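Local structure of cytochrome P450 (Bacillus megaterium, 5L92) at residues A[124-136]-A[392-404]. The protein is a heme-dependent cytochrome P450 that binds the steroid corticosterone and probably hydroxylates steroids as a monooxygenase. Residues are numbered along the deposited sequence; the frame is centred on the assembly and turned at random.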
loop_
_atom_site.group_PDB
_atom_site.type_symbol
_atom_site.label_atom_id
_atom_site.label_comp_id
_atom_site.label_asym_id
_atom_site.label_seq_id
_atom_site.Cartn_x
_atom_site.Cartn_y
_atom_site.Cartn_z
ATOM N N GLN A 124 12.859 -18.748 11.355
ATOM C CA GLN A 124 13.937 -19.417 12.087
ATOM C C GLN A 124 14.635 -18.458 13.037
ATOM O O GLN A 124 15.012 -18.835 14.157
ATOM C CB GLN A 124 14.950 -20.017 11.099
ATOM C CG GLN A 124 15.974 -20.956 11.754
ATOM C CD GLN A 124 15.337 -22.083 12.595
ATOM O OE1 GLN A 124 14.661 -22.973 12.068
ATOM N NE2 GLN A 124 15.569 -22.046 13.907
ATOM N N GLU A 125 14.814 -17.209 12.610
ATOM C CA GLU A 125 15.501 -16.234 13.439
ATOM C C GLU A 125 14.768 -15.946 14.749
ATOM O O GLU A 125 15.405 -15.561 15.733
ATOM C CB GLU A 125 15.718 -14.962 12.616
ATOM C CG GLU A 125 16.760 -15.204 11.516
ATOM C CD GLU A 125 17.037 -13.978 10.684
ATOM O OE1 GLU A 125 16.459 -12.917 11.001
ATOM O OE2 GLU A 125 17.836 -14.081 9.716
ATOM N N VAL A 126 13.458 -16.148 14.811
ATOM C CA VAL A 126 12.737 -15.893 16.050
ATOM C C VAL A 126 12.137 -17.172 16.635
ATOM O O VAL A 126 11.304 -17.106 17.540
ATOM C CB VAL A 126 11.665 -14.793 15.860
ATOM C CG1 VAL A 126 12.340 -13.432 15.589
ATOM C CG2 VAL A 126 10.715 -15.134 14.739
ATOM N N GLU A 127 12.583 -18.344 16.143
ATOM C CA GLU A 127 12.156 -19.632 16.689
ATOM C C GLU A 127 12.312 -19.670 18.204
ATOM O O GLU A 127 11.519 -20.313 18.897
ATOM C CB GLU A 127 12.961 -20.762 16.008
ATOM C CG GLU A 127 12.604 -22.202 16.383
ATOM C CD GLU A 127 11.253 -22.658 15.844
ATOM O OE1 GLU A 127 10.779 -22.063 14.847
ATOM O OE2 GLU A 127 10.665 -23.613 16.415
ATOM N N HIS A 128 13.317 -18.971 18.745
ATOM C CA HIS A 128 13.566 -18.991 20.189
ATOM C C HIS A 128 12.618 -18.112 21.014
ATOM O O HIS A 128 12.537 -18.304 22.235
ATOM C CB HIS A 128 15.017 -18.576 20.474
ATOM C CG HIS A 128 15.316 -17.125 20.211
ATOM N ND1 HIS A 128 15.513 -16.622 18.944
ATOM C CD2 HIS A 128 15.476 -16.077 21.056
ATOM C CE1 HIS A 128 15.772 -15.326 19.013
ATOM N NE2 HIS A 128 15.756 -14.970 20.284
ATOM N N LEU A 129 11.899 -17.165 20.406
ATOM C CA LEU A 129 10.982 -16.312 21.165
ATOM C C LEU A 129 9.605 -16.967 21.279
ATOM O O LEU A 129 9.088 -17.535 20.318
ATOM C CB LEU A 129 10.861 -14.936 20.507
ATOM C CG LEU A 129 12.173 -14.160 20.270
ATOM C CD1 LEU A 129 11.923 -12.870 19.468
ATOM C CD2 LEU A 129 12.902 -13.817 21.565
ATOM N N GLU A 130 9.034 -16.915 22.469
ATOM C CA GLU A 130 7.658 -17.374 22.652
ATOM C C GLU A 130 6.671 -16.319 22.149
ATOM O O GLU A 130 5.599 -16.657 21.647
ATOM C CB GLU A 130 7.429 -17.705 24.134
ATOM C CG GLU A 130 6.018 -18.286 24.496
ATOM C CD GLU A 130 5.733 -19.682 23.860
ATOM O OE1 GLU A 130 6.686 -20.330 23.347
ATOM O OE2 GLU A 130 4.548 -20.136 23.875
ATOM N N ASP A 131 7.042 -15.047 22.241
ATOM C CA ASP A 131 6.221 -13.911 21.846
ATOM C C ASP A 131 6.978 -13.123 20.784
ATOM O O ASP A 131 8.142 -12.771 20.993
ATOM C CB ASP A 131 5.910 -13.009 23.051
ATOM C CG ASP A 131 4.989 -13.672 24.077
ATOM O OD1 ASP A 131 4.161 -14.520 23.693
ATOM O OD2 ASP A 131 5.090 -13.332 25.281
ATOM N N ILE A 132 6.335 -12.858 19.646
ATOM C CA ILE A 132 6.995 -12.163 18.544
ATOM C C ILE A 132 6.144 -11.000 18.045
ATOM O O ILE A 132 4.918 -11.001 18.145
ATOM C CB ILE A 132 7.311 -13.107 17.370
ATOM C CG1 ILE A 132 6.038 -13.779 16.876
ATOM C CG2 ILE A 132 8.336 -14.170 17.797
ATOM C CD1 ILE A 132 6.238 -14.631 15.651
ATOM N N ASP A 133 6.816 -10.020 17.464
ATOM C CA ASP A 133 6.167 -8.891 16.802
ATOM C C ASP A 133 6.014 -9.234 15.321
ATOM O O ASP A 133 6.977 -9.171 14.554
ATOM C CB ASP A 133 6.985 -7.628 17.032
ATOM C CG ASP A 133 6.345 -6.372 16.423
ATOM O OD1 ASP A 133 5.305 -6.465 15.765
ATOM O OD2 ASP A 133 6.902 -5.291 16.604
ATOM N N ILE A 134 4.802 -9.610 14.911
ATOM C CA ILE A 134 4.529 -9.964 13.515
ATOM C C ILE A 134 5.130 -8.915 12.578
ATOM O O ILE A 134 5.617 -9.238 11.482
ATOM C CB ILE A 134 3.022 -10.108 13.253
ATOM C CG1 ILE A 134 2.409 -11.253 14.067
ATOM C CG2 ILE A 134 2.749 -10.356 11.794
ATOM C CD1 ILE A 134 3.160 -12.539 13.987
ATOM N N VAL A 135 5.084 -7.650 12.993
ATOM C CA VAL A 135 5.492 -6.558 12.112
ATOM C C VAL A 135 7.010 -6.533 11.992
ATOM O O VAL A 135 7.570 -6.776 10.918
ATOM C CB VAL A 135 4.927 -5.205 12.613
ATOM C CG1 VAL A 135 5.544 -4.054 11.846
ATOM C CG2 VAL A 135 3.387 -5.142 12.477
ATOM N N GLU A 136 7.698 -6.316 13.108
ATOM C CA GLU A 136 9.146 -6.177 13.060
ATOM C C GLU A 136 9.820 -7.449 12.535
ATOM O O GLU A 136 10.776 -7.367 11.754
ATOM C CB GLU A 136 9.684 -5.808 14.442
ATOM C CG GLU A 136 11.219 -5.581 14.485
ATOM C CD GLU A 136 11.800 -5.524 15.900
ATOM O OE1 GLU A 136 11.148 -4.966 16.802
ATOM O OE2 GLU A 136 12.920 -6.045 16.111
ATOM N N VAL A 392 -1.314 5.308 4.430
ATOM C CA VAL A 392 -1.373 3.874 4.702
ATOM C C VAL A 392 -2.155 3.602 5.985
ATOM O O VAL A 392 -2.302 4.457 6.854
ATOM C CB VAL A 392 0.028 3.217 4.764
ATOM C CG1 VAL A 392 0.729 3.405 3.448
ATOM C CG2 VAL A 392 0.858 3.771 5.913
ATOM N N TYR A 393 -2.651 2.375 6.089
ATOM C CA TYR A 393 -3.554 1.980 7.155
ATOM C C TYR A 393 -3.033 0.663 7.737
ATOM O O TYR A 393 -2.979 -0.363 7.052
ATOM C CB TYR A 393 -4.979 1.859 6.614
ATOM C CG TYR A 393 -5.926 1.220 7.605
ATOM C CD1 TYR A 393 -6.569 1.982 8.565
ATOM C CD2 TYR A 393 -6.170 -0.145 7.590
ATOM C CE1 TYR A 393 -7.456 1.395 9.497
ATOM C CE2 TYR A 393 -7.060 -0.739 8.511
ATOM C CZ TYR A 393 -7.695 0.047 9.455
ATOM O OH TYR A 393 -8.540 -0.550 10.375
ATOM N N GLY A 394 -2.572 0.694 8.973
ATOM C CA GLY A 394 -1.971 -0.501 9.514
ATOM C C GLY A 394 -1.514 -0.257 10.923
ATOM O O GLY A 394 -1.768 0.799 11.504
ATOM N N LEU A 395 -0.839 -1.256 11.463
ATOM C CA LEU A 395 -0.303 -1.192 12.810
ATOM C C LEU A 395 1.215 -1.106 12.788
ATOM O O LEU A 395 1.870 -1.691 11.939
ATOM C CB LEU A 395 -0.741 -2.412 13.597
ATOM C CG LEU A 395 -2.250 -2.585 13.630
ATOM C CD1 LEU A 395 -2.562 -3.875 14.361
ATOM C CD2 LEU A 395 -2.951 -1.391 14.317
ATOM N N LYS A 396 1.763 -0.413 13.775
ATOM C CA LYS A 396 3.208 -0.280 13.902
ATOM C C LYS A 396 3.856 -1.501 14.541
ATOM O O LYS A 396 5.049 -1.751 14.316
ATOM C CB LYS A 396 3.527 0.955 14.731
ATOM C CG LYS A 396 2.909 2.270 14.134
ATOM C CD LYS A 396 2.920 3.425 15.114
ATOM C CE LYS A 396 4.303 3.694 15.657
ATOM N NZ LYS A 396 5.333 3.757 14.579
ATOM N N GLU A 397 3.105 -2.236 15.362
ATOM C CA GLU A 397 3.573 -3.468 15.978
ATOM C C GLU A 397 2.361 -4.380 16.165
ATOM O O GLU A 397 1.217 -3.930 16.133
ATOM C CB GLU A 397 4.311 -3.203 17.306
ATOM C CG GLU A 397 3.483 -2.569 18.435
ATOM C CD GLU A 397 4.026 -2.938 19.857
ATOM O OE1 GLU A 397 5.245 -2.758 20.103
ATOM O OE2 GLU A 397 3.230 -3.435 20.707
ATOM N N LEU A 398 2.615 -5.678 16.326
ATOM C CA LEU A 398 1.519 -6.624 16.536
ATOM C C LEU A 398 2.082 -7.823 17.308
ATOM O O LEU A 398 2.558 -8.797 16.716
ATOM C CB LEU A 398 0.896 -7.011 15.203
ATOM C CG LEU A 398 -0.250 -8.030 15.185
ATOM C CD1 LEU A 398 -1.318 -7.690 16.132
ATOM C CD2 LEU A 398 -0.855 -8.104 13.825
ATOM N N LEU A 399 2.052 -7.722 18.637
ATOM C CA LEU A 399 2.689 -8.730 19.478
ATOM C C LEU A 399 1.781 -9.934 19.622
ATOM O O LEU A 399 0.634 -9.815 20.076
ATOM C CB LEU A 399 3.058 -8.168 20.846
ATOM C CG LEU A 399 3.983 -6.950 20.756
ATOM C CD1 LEU A 399 4.390 -6.454 22.144
ATOM C CD2 LEU A 399 5.195 -7.249 19.901
ATOM N N ILE A 400 2.310 -11.094 19.232
ATOM C CA ILE A 400 1.595 -12.358 19.243
ATOM C C ILE A 400 2.359 -13.368 20.102
ATOM O O ILE A 400 3.593 -13.406 20.081
ATOM C CB ILE A 400 1.415 -12.870 17.798
ATOM C CG1 ILE A 400 0.477 -11.955 17.006
ATOM C CG2 ILE A 400 0.977 -14.297 17.775
ATOM C CD1 ILE A 400 -0.923 -11.902 17.462
ATOM N N ARG A 401 1.622 -14.199 20.810
ATOM C CA ARG A 401 2.136 -15.288 21.593
ATOM C C ARG A 401 1.864 -16.553 20.770
ATOM O O ARG A 401 0.767 -16.809 20.368
ATOM C CB ARG A 401 1.465 -15.345 22.948
ATOM C CG ARG A 401 1.696 -16.613 23.726
ATOM C CD ARG A 401 1.608 -16.460 25.216
ATOM N NE ARG A 401 2.670 -15.645 25.704
ATOM C CZ ARG A 401 2.839 -15.337 26.957
ATOM N NH1 ARG A 401 2.039 -15.788 27.858
ATOM N NH2 ARG A 401 3.823 -14.591 27.299
ATOM N N LYS A 402 2.898 -17.331 20.512
ATOM C CA LYS A 402 2.803 -18.540 19.702
ATOM C C LYS A 402 2.001 -19.681 20.273
ATOM O O LYS A 402 1.337 -20.340 19.570
ATOM C CB LYS A 402 4.159 -19.086 19.397
ATOM C CG LYS A 402 5.013 -18.233 18.543
ATOM C CD LYS A 402 6.434 -18.644 18.710
ATOM C CE LYS A 402 7.330 -18.044 17.687
ATOM N NZ LYS A 402 8.716 -18.427 17.967
ATOM N N ASN A 403 2.087 -19.885 21.557
ATOM C CA ASN A 403 1.378 -20.943 22.232
ATOM C C ASN A 403 1.684 -22.359 21.777
ATOM O O ASN A 403 0.807 -23.182 21.688
ATOM C CB ASN A 403 -0.113 -20.699 22.178
ATOM C CG ASN A 403 -0.534 -19.578 23.055
ATOM O OD1 ASN A 403 -0.226 -19.539 24.222
ATOM N ND2 ASN A 403 -1.185 -18.639 22.478
ATOM N N VAL A 404 2.935 -22.634 21.501
ATOM C CA VAL A 404 3.318 -23.961 21.132
ATOM C C VAL A 404 3.443 -24.759 22.427
ATOM O O VAL A 404 2.749 -25.725 22.637
ATOM C CB VAL A 404 4.639 -24.000 20.444
ATOM C CG1 VAL A 404 4.567 -23.340 19.124
ATOM C CG2 VAL A 404 5.671 -23.382 21.310
#
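D131 and R401 face each other in a non-hydrogen-bonded antiparallel pair, and their side chains close the gap with a side-on salt bridge. R401 NE meets D131 OD1 at 2.7 Å while NH2 meets OD2, each oxygen using its syn lone pair, and the carboxylate and guanidinium planes lie only 8° apart. The arginine starts out with CG anti to the backbone N (chi1 167°), then bends at chi3, which brings its NE/NH2 edge alongside the D131 carboxylate, nearly in the same plane. A leucine in its place would probably leave the D131 carboxylate without its paired charge and free to turn. Next along, I132 and I400 form the hydrogen-bonded pair, each backbone N giving to the other's O at 2.8 Å.

D133 ends the strand as the N-cap of helix 134-139. Its short carboxylate can cap the helix and also hold the facing segment: OD1 accepts from V135 N and, at 2.9 Å, from L398 N, the two donors arriving from opposite faces of the carboxylate. Next in the chain, I134 meets I400 through their CG1 branches at 3.6 Å, apolar side chains suiting this buried spot, and V135 CG2 lies 4.1 Å from L398 CB. At the other end K402, buried and extended beyond CG, passes across I132 to the type I turn V126-L129. Lysine suits the place because its long chain carries an ammonium to two turn carbonyls, NZ bonding to V126 O at 2.9 Å and to L129 O. The turn's own bond, from L129 N, reaches V126 O from the other face of its plane. K402 N in turn gives a nearly straight bond to E130 O.

Strand 399-401 is the middle of a three-stranded antiparallel sheet, flanked by 131-133 and 377-378, that joins the C-terminal end of this P450 to the link between helices 112-125 and 134-139; I134, V135, L395 and L398 pack on helix 247-260.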